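Local atomic coordinates of S12 family peptidase (Streptomyces sp. 82F2, PDB entry 3WWX), a protein that hydrolyses amide bonds with D-stereospecificity, probably through an active-site serine as in its relatives of the S12 peptidase and beta-lactamase family. Residues A[246-251]-A[319-324]; A[297-302]-A[314-319]; A[193-198]-A[238-243]; A[8-13]-A[338-343]. One frame throughout, in Å; residues are numbered along the deposited sequence.

How the interactions relate
Three of the four contacts lie in or on the large antiparallel sheet of a beta-lactamase-like fold; interaction 3 lies beside it, on the short strand 241-242. Interactions 1 and 2 lie closest, their centres about 8 Å apart; they share Gly319, and strands 308-315 and 320-326 are neighbours in the sheet. Interaction 4, about 15 Å from each, pairs the first helix with helix 334-343; His320 of interaction 1 bonds to its Glu341 and packs on its Phe342. Interaction 3 lies about 14 Å from interaction 1 and just precedes helix 244-255, with Asp246 bonding back to Thr195. Along the chain, interaction 3 precedes interaction 1, which encloses interaction 2; interaction 4 encloses all, bringing the chain ends together.

Interaction 1: A[246-251]-A[319-324]; sequences DLQTFY and GHSLAG
Ser321 and Gln248 make the polar link between helix 244-255 and strand 320-326. Ser321 OG donates to Gln248 OE1 over 2.6 Å, arriving in the carbonyl plane on a lone pair, with a C=O...donor angle of 124°. The glutamine reaches it with CG beside its backbone N (chi1 -68°) and an extended chain beyond, which carries the chain across the strand and turns OE1 back to the hydroxyl. Gln248 NE2 bonds to Ser244 O, so the amide is held at both ends and its flip is fixed; Ser321 OG is gripped a second time, by Arg252 NH1.

This is helix-on-sheet packing in the beta-lactamase-like fold. The helix runs over one face of the eight-stranded sheet, its axis 7.4 Å from that of the strand and 141° from it in direction. Leu322 points the other way, to helix 334-343.

The apolar contacts gather at Ala323. Its methyl meets Leu247 CB, with CB to CB at 3.8 Å, and Gln248 CG stands 4.1 Å from the same Ala323 CB.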
loop_
_atom_site.group_PDB
_atom_site.type_symbol
_atom_site.label_atom_id
_atom_site.label_comp_id
_atom_site.label_asym_id
_atom_site.label_seq_id
_atom_site.Cartn_x
_atom_site.Cartn_y
_atom_site.Cartn_z
ATOM N N ASP A 246 3.893 1.091 -14.180
ATOM C CA ASP A 246 4.724 1.828 -13.246
ATOM C C ASP A 246 4.922 1.046 -11.953
ATOM O O ASP A 246 5.977 1.109 -11.348
ATOM C CB ASP A 246 4.083 3.166 -12.899
ATOM C CG ASP A 246 4.296 4.236 -13.965
ATOM O OD1 ASP A 246 4.783 3.932 -15.081
ATOM O OD2 ASP A 246 3.938 5.406 -13.671
ATOM N N LEU A 247 3.892 0.335 -11.498
ATOM C CA LEU A 247 4.063 -0.403 -10.249
ATOM C C LEU A 247 5.143 -1.470 -10.390
ATOM O O LEU A 247 5.931 -1.689 -9.467
ATOM C CB LEU A 247 2.755 -1.010 -9.752
ATOM C CG LEU A 247 1.755 -0.016 -9.169
ATOM C CD1 LEU A 247 0.503 -0.778 -8.787
ATOM C CD2 LEU A 247 2.310 0.741 -7.981
ATOM N N GLN A 248 5.181 -2.119 -11.551
ATOM C CA GLN A 248 6.248 -3.082 -11.807
ATOM C C GLN A 248 7.607 -2.391 -11.873
ATOM O O GLN A 248 8.584 -2.858 -11.278
ATOM C CB GLN A 248 6.014 -3.836 -13.106
ATOM C CG GLN A 248 4.842 -4.764 -13.089
ATOM C CD GLN A 248 4.713 -5.429 -14.420
ATOM O OE1 GLN A 248 5.417 -6.408 -14.703
ATOM N NE2 GLN A 248 3.904 -4.856 -15.285
ATOM N N THR A 249 7.686 -1.272 -12.584
ATOM C CA THR A 249 8.957 -0.541 -12.667
ATOM C C THR A 249 9.509 -0.235 -11.271
ATOM O O THR A 249 10.699 -0.418 -10.969
ATOM C CB THR A 249 8.763 0.757 -13.449
ATOM O OG1 THR A 249 8.273 0.417 -14.753
ATOM C CG2 THR A 249 10.072 1.543 -13.549
ATOM N N PHE A 250 8.619 0.211 -10.398
ATOM C CA PHE A 250 8.998 0.550 -9.040
ATOM C C PHE A 250 9.458 -0.673 -8.242
ATOM O O PHE A 250 10.576 -0.678 -7.696
ATOM C CB PHE A 250 7.838 1.242 -8.306
ATOM C CG PHE A 250 8.079 1.386 -6.815
ATOM C CD1 PHE A 250 9.093 2.209 -6.334
ATOM C CD2 PHE A 250 7.296 0.689 -5.894
ATOM C CE1 PHE A 250 9.317 2.325 -4.977
ATOM C CE2 PHE A 250 7.521 0.813 -4.537
ATOM C CZ PHE A 250 8.544 1.637 -4.081
ATOM N N TYR A 251 8.647 -1.725 -8.176
ATOM C CA TYR A 251 9.024 -2.865 -7.347
ATOM C C TYR A 251 10.259 -3.597 -7.899
ATOM O O TYR A 251 11.094 -4.067 -7.120
ATOM C CB TYR A 251 7.841 -3.824 -7.132
ATOM C CG TYR A 251 6.891 -3.341 -6.040
ATOM C CD1 TYR A 251 7.148 -3.597 -4.702
ATOM C CD2 TYR A 251 5.748 -2.642 -6.360
ATOM C CE1 TYR A 251 6.297 -3.150 -3.701
ATOM C CE2 TYR A 251 4.896 -2.170 -5.357
ATOM C CZ TYR A 251 5.176 -2.445 -4.043
ATOM O OH TYR A 251 4.307 -1.967 -3.097
ATOM N N GLY A 319 13.405 -9.823 -10.998
ATOM C CA GLY A 319 13.398 -10.255 -12.380
ATOM C C GLY A 319 12.040 -10.574 -12.969
ATOM O O GLY A 319 11.851 -10.499 -14.179
ATOM N N HIS A 320 11.102 -10.951 -12.106
ATOM C CA HIS A 320 9.770 -11.361 -12.524
ATOM C C HIS A 320 8.779 -10.533 -11.711
ATOM O O HIS A 320 8.750 -10.637 -10.491
ATOM C CB HIS A 320 9.558 -12.853 -12.263
ATOM C CG HIS A 320 8.219 -13.366 -12.692
ATOM N ND1 HIS A 320 7.813 -14.666 -12.463
ATOM C CD2 HIS A 320 7.197 -12.760 -13.341
ATOM C CE1 HIS A 320 6.594 -14.829 -12.938
ATOM N NE2 HIS A 320 6.196 -13.693 -13.477
ATOM N N SER A 321 7.999 -9.712 -12.407
ATOM C CA SER A 321 7.046 -8.804 -11.759
ATOM C C SER A 321 5.610 -8.984 -12.250
ATOM O O SER A 321 5.354 -9.500 -13.345
ATOM C CB SER A 321 7.483 -7.362 -11.996
ATOM O OG SER A 321 7.601 -7.086 -13.370
ATOM N N LEU A 322 4.691 -8.488 -11.418
ATOM C CA LEU A 322 3.261 -8.521 -11.679
ATOM C C LEU A 322 2.621 -7.348 -10.955
ATOM O O LEU A 322 2.987 -7.052 -9.823
ATOM C CB LEU A 322 2.683 -9.820 -11.137
ATOM C CG LEU A 322 1.146 -9.964 -11.068
ATOM C CD1 LEU A 322 0.518 -10.062 -12.442
ATOM C CD2 LEU A 322 0.754 -11.184 -10.199
ATOM N N ALA A 323 1.646 -6.705 -11.579
ATOM C CA ALA A 323 0.820 -5.717 -10.862
ATOM C C ALA A 323 -0.545 -5.713 -11.491
ATOM O O ALA A 323 -0.694 -6.022 -12.667
ATOM C CB ALA A 323 1.443 -4.325 -10.917
ATOM N N GLY A 324 -1.559 -5.370 -10.716
ATOM C CA GLY A 324 -2.903 -5.334 -11.272
ATOM C C GLY A 324 -3.930 -4.784 -10.319
ATOM O O GLY A 324 -3.623 -4.410 -9.190
#

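Interaction 2: A[297-302]-A[314-319]; sequences EVWGHG and VTRDGG
Trp299 and Val314 form a hydrogen-bonded antiparallel pair in the beta hairpin of strands 297-305 and 308-315, two central strands of the large sheet. Trp299 N donates to Val314 O at 2.7 Å and Val314 N returns a bond to Trp299 O at 2.8 Å. Both side chains lie on the face covered by helix 244-255, where Leu255 touches each of them. Beside the pair, Val298 CA makes a CA-H...O contact of 3.3 Å with Val314 O.

Beyond the ladder the indole turns toward Arg316. Arg316 CD sits over the five-membered ring of Trp299, 4.0 Å from its centroid, a CH-pi contact made near the rim of the face. The arginine touches with CB and CD of its aliphatic chain, which a bend at chi2 (59°) brings up against the indole, and the guanidinium plane stands 77° from the ring. Glu297 fixes the ring from its edge: Trp299 NE1 donates to Glu297 OE1 at 2.8 Å, the acceptor lying near the ring plane although the donor stands above the carboxylate plane. Glu297 and Arg316 run side by side without their charged atoms meeting.

Farther out, a water accepts a hydrogen bond from Arg316 N and donates one to Glu297 O, bridging the two backbones beside the Trp299-Val314 pair. A type I turn from Thr315 to Gly318 places Arg316, and Thr315 OG1 bonds to His320 N. Overlapping this turn is an Asx turn, in which Gly319 N donates to Asp317 OD1 over 3.0 Å from above the carboxylate plane.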
loop_
_atom_site.group_PDB
_atom_site.type_symbol
_atom_site.label_atom_id
_atom_site.label_comp_id
_atom_site.label_asym_id
_atom_site.label_seq_id
_atom_site.Cartn_x
_atom_site.Cartn_y
_atom_site.Cartn_z
ATOM N N GLU A 297 9.226 -17.318 -4.052
ATOM C CA GLU A 297 9.080 -16.287 -3.049
ATOM C C GLU A 297 8.875 -14.948 -3.737
ATOM O O GLU A 297 9.654 -14.546 -4.605
ATOM C CB GLU A 297 10.346 -16.248 -2.200
ATOM C CG GLU A 297 10.364 -15.179 -1.141
ATOM C CD GLU A 297 11.710 -15.098 -0.432
ATOM O OE1 GLU A 297 12.620 -14.327 -0.848
ATOM O OE2 GLU A 297 11.836 -15.824 0.577
ATOM N N VAL A 298 7.810 -14.251 -3.344
ATOM C CA VAL A 298 7.511 -12.937 -3.907
ATOM C C VAL A 298 7.489 -11.881 -2.829
ATOM O O VAL A 298 7.194 -12.149 -1.663
ATOM C CB VAL A 298 6.189 -12.921 -4.692
ATOM C CG1 VAL A 298 6.349 -13.724 -5.970
ATOM C CG2 VAL A 298 5.014 -13.440 -3.858
ATOM N N TRP A 299 7.830 -10.670 -3.256
ATOM C CA TRP A 299 7.936 -9.483 -2.421
ATOM C C TRP A 299 7.051 -8.404 -3.014
ATOM O O TRP A 299 7.042 -8.184 -4.223
ATOM C CB TRP A 299 9.396 -8.981 -2.368
ATOM C CG TRP A 299 10.282 -9.944 -1.649
ATOM C CD1 TRP A 299 10.870 -11.073 -2.166
ATOM C CD2 TRP A 299 10.672 -9.880 -0.275
ATOM N NE1 TRP A 299 11.579 -11.721 -1.183
ATOM C CE2 TRP A 299 11.483 -11.004 -0.017
ATOM C CE3 TRP A 299 10.406 -8.988 0.768
ATOM C CZ2 TRP A 299 12.046 -11.254 1.234
ATOM C CZ3 TRP A 299 10.952 -9.233 2.012
ATOM C CH2 TRP A 299 11.760 -10.368 2.242
ATOM N N GLY A 300 6.314 -7.698 -2.171
ATOM C CA GLY A 300 5.427 -6.674 -2.704
ATOM C C GLY A 300 4.465 -6.183 -1.646
ATOM O O GLY A 300 4.802 -6.134 -0.472
ATOM N N HIS A 301 3.257 -5.828 -2.058
ATOM C CA HIS A 301 2.273 -5.317 -1.114
ATOM C C HIS A 301 0.926 -5.351 -1.805
ATOM O O HIS A 301 0.839 -5.194 -3.019
ATOM C CB HIS A 301 2.635 -3.874 -0.720
ATOM C CG HIS A 301 2.235 -3.485 0.678
ATOM N ND1 HIS A 301 0.949 -3.140 1.029
ATOM C CD2 HIS A 301 2.982 -3.342 1.798
ATOM C CE1 HIS A 301 0.920 -2.825 2.319
ATOM N NE2 HIS A 301 2.135 -2.943 2.805
ATOM N N GLY A 302 -0.125 -5.542 -1.012
ATOM C CA GLY A 302 -1.472 -5.407 -1.544
ATOM C C GLY A 302 -1.968 -4.005 -1.288
ATOM O O GLY A 302 -1.424 -3.285 -0.451
ATOM N N VAL A 314 6.990 -9.000 -6.896
ATOM C CA VAL A 314 8.175 -9.310 -7.671
ATOM C C VAL A 314 8.981 -10.410 -6.990
ATOM O O VAL A 314 8.939 -10.557 -5.769
ATOM C CB VAL A 314 9.017 -8.051 -7.884
ATOM C CG1 VAL A 314 9.654 -7.534 -6.586
ATOM C CG2 VAL A 314 10.028 -8.258 -8.961
ATOM N N THR A 315 9.745 -11.177 -7.769
ATOM C CA THR A 315 10.700 -12.096 -7.158
ATOM C C THR A 315 11.826 -11.296 -6.498
ATOM O O THR A 315 11.988 -10.107 -6.750
ATOM C CB THR A 315 11.230 -13.094 -8.205
ATOM O OG1 THR A 315 11.653 -12.352 -9.353
ATOM C CG2 THR A 315 10.121 -14.054 -8.617
ATOM N N ARG A 316 12.610 -11.942 -5.642
ATOM C CA ARG A 316 13.569 -11.222 -4.813
ATOM C C ARG A 316 14.644 -10.481 -5.601
ATOM O O ARG A 316 15.127 -9.432 -5.156
ATOM C CB ARG A 316 14.231 -12.190 -3.830
ATOM C CG ARG A 316 15.299 -11.579 -2.937
ATOM C CD ARG A 316 14.780 -10.454 -2.076
ATOM N NE ARG A 316 15.843 -9.860 -1.264
ATOM C CZ ARG A 316 16.669 -8.913 -1.697
ATOM N NH1 ARG A 316 16.554 -8.434 -2.930
ATOM N NH2 ARG A 316 17.625 -8.447 -0.899
ATOM N N ASP A 317 15.030 -11.016 -6.753
ATOM C CA ASP A 317 16.029 -10.339 -7.559
ATOM C C ASP A 317 15.406 -9.322 -8.498
ATOM O O ASP A 317 16.120 -8.704 -9.292
ATOM C CB ASP A 317 16.913 -11.331 -8.326
ATOM C CG ASP A 317 16.177 -12.106 -9.391
ATOM O OD1 ASP A 317 14.968 -11.915 -9.607
ATOM O OD2 ASP A 317 16.845 -12.928 -10.059
ATOM N N GLY A 318 14.089 -9.109 -8.395
ATOM C CA GLY A 318 13.426 -8.140 -9.235
ATOM C C GLY A 318 13.227 -8.538 -10.691
ATOM O O GLY A 318 12.857 -7.708 -11.532
ATOM N N GLY A 319 13.405 -9.823 -10.998
ATOM C CA GLY A 319 13.398 -10.255 -12.380
ATOM C C GLY A 319 12.040 -10.574 -12.969
ATOM O O GLY A 319 11.851 -10.499 -14.179
HETATM O O HOH W 1 12.227 -14.747 -5.210
#

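Interaction 3: A[193-198]-A[238-243]; sequences RATTVP and GEMISD
A single antiparallel beta bridge between Thr196 and Ile241 ties the loop after helix 178-187 to the short strand 241-242 that leads into helix 244-255. Thr196 N donates to Ile241 O at 2.9 Å and Ile241 N to Thr196 O at 3.0 Å, both bonds nearly straight at 163° and 171° at the hydrogen. CA-H...O contacts extend the pairing on the same backbones, with Thr195 CA against Ile241 O and Ser242 CA against Ala194 O.

Next to the bridge, Ser242 OG donates to Thr195 OG1 at 2.8 Å, and that threonine oxygen is bonded in turn to Asp246 OD2, a relay from strand to helix. With its methyl anti to the backbone N, Thr195 also sends CG2 to Met240 CE, 3.5 Å away. At one end of the contact, Ala194 CB lies 3.4 Å from Asp243 OD2, while Asp243 OD1 caps the helix through Asp246 N. At the other, Pro198 slides past Glu239 in the opposite direction, its CG 3.2 Å from Glu239 O, and Val197 CG1 comes within 3.3 Å of Glu239 OE1. Both oxygens of the buried carboxylate have partners, OE1 in Gly199 N and OE2 in Tyr178 OH. Pro198 CG also packs on Ile241 CD1.

On its other edge strand 241-242 pairs with strand 49-50; backbone bonds join Ser242 with Tyr49 and Met240 with Val51. Helix 178-187 covers Val197 and Thr195, and helix 244-255 starts directly after Asp243.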
loop_
_atom_site.group_PDB
_atom_site.type_symbol
_atom_site.label_atom_id
_atom_site.label_comp_id
_atom_site.label_asym_id
_atom_site.label_seq_id
_atom_site.Cartn_x
_atom_site.Cartn_y
_atom_site.Cartn_z
ATOM N N ARG A 193 5.543 7.915 -15.176
ATOM C CA ARG A 193 4.708 8.933 -15.781
ATOM C C ARG A 193 3.213 8.756 -15.525
ATOM O O ARG A 193 2.437 9.654 -15.827
ATOM C CB ARG A 193 4.983 8.978 -17.287
ATOM C CG ARG A 193 6.360 9.550 -17.599
ATOM C CD ARG A 193 6.775 9.382 -19.053
ATOM N NE ARG A 193 8.231 9.277 -19.153
ATOM C CZ ARG A 193 8.921 9.317 -20.287
ATOM N NH1 ARG A 193 8.297 9.472 -21.449
ATOM N NH2 ARG A 193 10.245 9.210 -20.256
ATOM N N ALA A 194 2.806 7.606 -14.980
ATOM C CA ALA A 194 1.400 7.352 -14.676
ATOM C C ALA A 194 1.151 7.351 -13.161
ATOM O O ALA A 194 0.071 6.960 -12.714
ATOM C CB ALA A 194 0.972 6.005 -15.254
ATOM N N THR A 195 2.131 7.801 -12.391
ATOM C CA THR A 195 2.098 7.699 -10.933
ATOM C C THR A 195 2.047 9.070 -10.278
ATOM O O THR A 195 2.874 9.940 -10.587
ATOM C CB THR A 195 3.334 6.931 -10.435
ATOM O OG1 THR A 195 3.345 5.640 -11.051
ATOM C CG2 THR A 195 3.278 6.708 -8.942
ATOM N N THR A 196 1.071 9.259 -9.387
ATOM C CA THR A 196 0.861 10.545 -8.753
ATOM C C THR A 196 0.526 10.408 -7.271
ATOM O O THR A 196 0.103 9.342 -6.786
ATOM C CB THR A 196 -0.259 11.347 -9.444
ATOM O OG1 THR A 196 -1.471 10.603 -9.399
ATOM C CG2 THR A 196 0.076 11.648 -10.897
ATOM N N VAL A 197 0.791 11.494 -6.550
ATOM C CA VAL A 197 0.469 11.648 -5.138
ATOM C C VAL A 197 -0.560 12.774 -5.121
ATOM O O VAL A 197 -0.200 13.956 -5.139
ATOM C CB VAL A 197 1.715 12.042 -4.311
ATOM C CG1 VAL A 197 1.415 12.013 -2.843
ATOM C CG2 VAL A 197 2.889 11.118 -4.637
ATOM N N PRO A 198 -1.846 12.425 -5.170
ATOM C CA PRO A 198 -2.882 13.434 -5.432
ATOM C C PRO A 198 -3.174 14.430 -4.301
ATOM O O PRO A 198 -3.741 15.488 -4.551
ATOM C CB PRO A 198 -4.127 12.589 -5.721
ATOM C CG PRO A 198 -3.866 11.287 -5.032
ATOM C CD PRO A 198 -2.388 11.054 -5.160
ATOM N N GLY A 238 -1.785 5.384 2.010
ATOM C CA GLY A 238 -2.548 4.851 0.891
ATOM C C GLY A 238 -3.079 5.723 -0.227
ATOM O O GLY A 238 -3.945 5.245 -0.954
ATOM N N GLU A 239 -2.581 6.944 -0.426
ATOM C CA GLU A 239 -3.218 7.864 -1.372
ATOM C C GLU A 239 -2.830 7.730 -2.846
ATOM O O GLU A 239 -3.476 8.359 -3.684
ATOM C CB GLU A 239 -2.897 9.317 -0.986
ATOM C CG GLU A 239 -1.448 9.743 -1.149
ATOM C CD GLU A 239 -1.314 11.240 -1.049
ATOM O OE1 GLU A 239 -1.787 11.906 -1.981
ATOM O OE2 GLU A 239 -0.739 11.711 -0.048
ATOM N N MET A 240 -1.756 7.003 -3.167
ATOM C CA MET A 240 -1.192 7.121 -4.522
ATOM C C MET A 240 -2.061 6.529 -5.630
ATOM O O MET A 240 -2.871 5.635 -5.398
ATOM C CB MET A 240 0.225 6.557 -4.559
ATOM C CG MET A 240 1.179 7.432 -3.765
ATOM S SD MET A 240 2.854 6.803 -3.661
ATOM C CE MET A 240 3.308 6.814 -5.406
ATOM N N ILE A 241 -1.862 7.043 -6.842
ATOM C CA ILE A 241 -2.494 6.535 -8.051
ATOM C C ILE A 241 -1.391 6.083 -8.985
ATOM O O ILE A 241 -0.367 6.753 -9.081
ATOM C CB ILE A 241 -3.365 7.618 -8.735
ATOM C CG1 ILE A 241 -4.455 8.093 -7.758
ATOM C CG2 ILE A 241 -3.987 7.084 -10.032
ATOM C CD1 ILE A 241 -5.229 9.355 -8.231
ATOM N N SER A 242 -1.570 4.940 -9.646
ATOM C CA SER A 242 -0.564 4.442 -10.573
ATOM C C SER A 242 -1.236 3.551 -11.617
ATOM O O SER A 242 -2.445 3.491 -11.720
ATOM C CB SER A 242 0.544 3.702 -9.811
ATOM O OG SER A 242 1.670 3.455 -10.639
ATOM N N ASP A 243 -0.431 2.877 -12.424
ATOM C CA ASP A 243 -0.931 1.868 -13.341
ATOM C C ASP A 243 -0.105 0.592 -13.173
ATOM O O ASP A 243 0.803 0.512 -12.335
ATOM C CB ASP A 243 -1.002 2.366 -14.793
ATOM C CG ASP A 243 0.349 2.474 -15.476
ATOM O OD1 ASP A 243 1.377 2.144 -14.868
ATOM O OD2 ASP A 243 0.354 2.929 -16.646
#

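Interaction 4: A[8-13]-A[338-343]; sequences AATQQA and IEAEFC
Ala340 is the point at which helix 334-343 meets the N-terminal helix 8-19. Its methyl fits against the first turns of the other helix, with Ala340 CB 3.4 Å from Ala9 O; Ala9 CB and Ala13 CB, one turn apart, both stand 3.9 Å from the same Ala340 CB. These small residues allow close, almost exactly antiparallel packing, with the axes 7.7 Å apart and their directions at 177°, and the CA atoms of Thr10 and Ala340 only 5.0 Å from each other.

Glu341 follows, adding the polar half. Its chain leaves with CG anti to the backbone N and bends at chi2 (59°), which swings the carboxylate across to Thr10. Thr10 OG1 donates to Glu341 OE2 at 2.7 Å, meeting it on the anti side and 26° out of the carboxylate plane. The same OE2 is also bonded to His7 ND1, and OE1 to His320 NE2 of the adjoining strand.

Phe342 turns away from the first helix to pack on the sheet, its ring meeting that of His320, and Cys343, the last residue of the helix, forms a disulfide with Cys294. The two helices thus lie together on one face of the beta-lactamase-like sheet near both chain ends.

With a threonine hydroxyl and two histidines round it, the buried carboxylate of Glu341 is probably ionised, and its charge would tend to raise the proton affinity of His7 and His320.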
loop_
_atom_site.group_PDB
_atom_site.type_symbol
_atom_site.label_atom_id
_atom_site.label_comp_id
_atom_site.label_asym_id
_atom_site.label_seq_id
_atom_site.Cartn_x
_atom_site.Cartn_y
_atom_site.Cartn_z
ATOM N N ALA A 8 -1.129 -17.179 -19.998
ATOM C CA ALA A 8 -2.500 -17.678 -20.099
ATOM C C ALA A 8 -3.180 -17.947 -18.755
ATOM O O ALA A 8 -4.362 -17.671 -18.595
ATOM C CB ALA A 8 -2.546 -18.947 -20.986
ATOM N N ALA A 9 -2.451 -18.489 -17.783
ATOM C CA ALA A 9 -3.026 -18.756 -16.473
ATOM C C ALA A 9 -3.440 -17.440 -15.820
ATOM O O ALA A 9 -4.463 -17.363 -15.131
ATOM C CB ALA A 9 -2.037 -19.488 -15.603
ATOM N N THR A 10 -2.632 -16.409 -16.024
ATOM C CA THR A 10 -2.925 -15.123 -15.391
ATOM C C THR A 10 -4.174 -14.510 -16.015
ATOM O O THR A 10 -5.019 -13.979 -15.299
ATOM C CB THR A 10 -1.736 -14.203 -15.497
ATOM O OG1 THR A 10 -0.573 -14.937 -15.104
ATOM C CG2 THR A 10 -1.906 -12.980 -14.565
ATOM N N GLN A 11 -4.294 -14.603 -17.331
ATOM C CA GLN A 11 -5.512 -14.189 -18.037
ATOM C C GLN A 11 -6.734 -14.918 -17.479
ATOM O O GLN A 11 -7.768 -14.308 -17.189
ATOM C CB GLN A 11 -5.362 -14.457 -19.532
ATOM C CG GLN A 11 -6.576 -14.038 -20.360
ATOM C CD GLN A 11 -6.833 -12.540 -20.298
ATOM O OE1 GLN A 11 -5.916 -11.734 -20.488
ATOM N NE2 GLN A 11 -8.091 -12.161 -20.065
ATOM N N GLN A 12 -6.612 -16.226 -17.293
ATOM C CA GLN A 12 -7.681 -17.021 -16.718
ATOM C C GLN A 12 -8.081 -16.509 -15.335
ATOM O O GLN A 12 -9.257 -16.489 -14.975
ATOM C CB GLN A 12 -7.197 -18.473 -16.628
ATOM C CG GLN A 12 -8.236 -19.551 -16.637
ATOM C CD GLN A 12 -7.595 -20.912 -16.890
ATOM O OE1 GLN A 12 -6.790 -21.061 -17.810
ATOM N NE2 GLN A 12 -7.920 -21.894 -16.056
ATOM N N ALA A 13 -7.088 -16.097 -14.542
ATOM C CA ALA A 13 -7.334 -15.629 -13.186
ATOM C C ALA A 13 -8.061 -14.275 -13.189
ATOM O O ALA A 13 -8.881 -14.011 -12.326
ATOM C CB ALA A 13 -6.023 -15.538 -12.401
ATOM N N ILE A 338 -1.852 -13.938 -8.417
ATOM C CA ILE A 338 -0.445 -14.084 -8.032
ATOM C C ILE A 338 0.020 -15.524 -8.243
ATOM O O ILE A 338 1.080 -15.766 -8.844
ATOM C CB ILE A 338 -0.222 -13.625 -6.586
ATOM C CG1 ILE A 338 -0.478 -12.107 -6.458
ATOM C CG2 ILE A 338 1.195 -13.941 -6.128
ATOM C CD1 ILE A 338 -0.648 -11.622 -5.019
ATOM N N GLU A 339 -0.777 -16.482 -7.783
ATOM C CA GLU A 339 -0.440 -17.888 -7.967
ATOM C C GLU A 339 -0.408 -18.263 -9.442
ATOM O O GLU A 339 0.465 -19.017 -9.875
ATOM C CB GLU A 339 -1.421 -18.777 -7.204
ATOM C CG GLU A 339 -1.112 -18.922 -5.750
ATOM C CD GLU A 339 -0.070 -19.985 -5.451
ATOM O OE1 GLU A 339 0.180 -20.842 -6.327
ATOM O OE2 GLU A 339 0.456 -19.964 -4.334
ATOM N N ALA A 340 -1.343 -17.749 -10.234
ATOM C CA ALA A 340 -1.368 -18.063 -11.657
ATOM C C ALA A 340 -0.088 -17.575 -12.331
ATOM O O ALA A 340 0.568 -18.295 -13.096
ATOM C CB ALA A 340 -2.575 -17.446 -12.305
ATOM N N GLU A 341 0.292 -16.345 -12.023
ATOM C CA GLU A 341 1.442 -15.746 -12.672
ATOM C C GLU A 341 2.747 -16.403 -12.250
ATOM O O GLU A 341 3.577 -16.727 -13.113
ATOM C CB GLU A 341 1.492 -14.246 -12.375
ATOM C CG GLU A 341 2.709 -13.517 -12.968
ATOM C CD GLU A 341 2.809 -13.621 -14.482
ATOM O OE1 GLU A 341 3.936 -13.594 -15.010
ATOM O OE2 GLU A 341 1.762 -13.675 -15.171
ATOM N N PHE A 342 2.965 -16.581 -10.958
ATOM C CA PHE A 342 4.272 -17.048 -10.486
ATOM C C PHE A 342 4.403 -18.566 -10.438
ATOM O O PHE A 342 5.519 -19.079 -10.458
ATOM C CB PHE A 342 4.612 -16.428 -9.138
ATOM C CG PHE A 342 4.879 -14.956 -9.217
ATOM C CD1 PHE A 342 6.119 -14.476 -9.598
ATOM C CD2 PHE A 342 3.876 -14.050 -8.940
ATOM C CE1 PHE A 342 6.349 -13.115 -9.687
ATOM C CE2 PHE A 342 4.098 -12.693 -9.056
ATOM C CZ PHE A 342 5.331 -12.228 -9.415
ATOM N N CYS A 343 3.275 -19.276 -10.383
ATOM C CA CYS A 343 3.293 -20.747 -10.295
ATOM C C CYS A 343 2.531 -21.448 -11.410
ATOM O O CYS A 343 2.577 -22.684 -11.496
ATOM C CB CYS A 343 2.746 -21.196 -8.940
ATOM S SG CYS A 343 3.766 -20.682 -7.556
#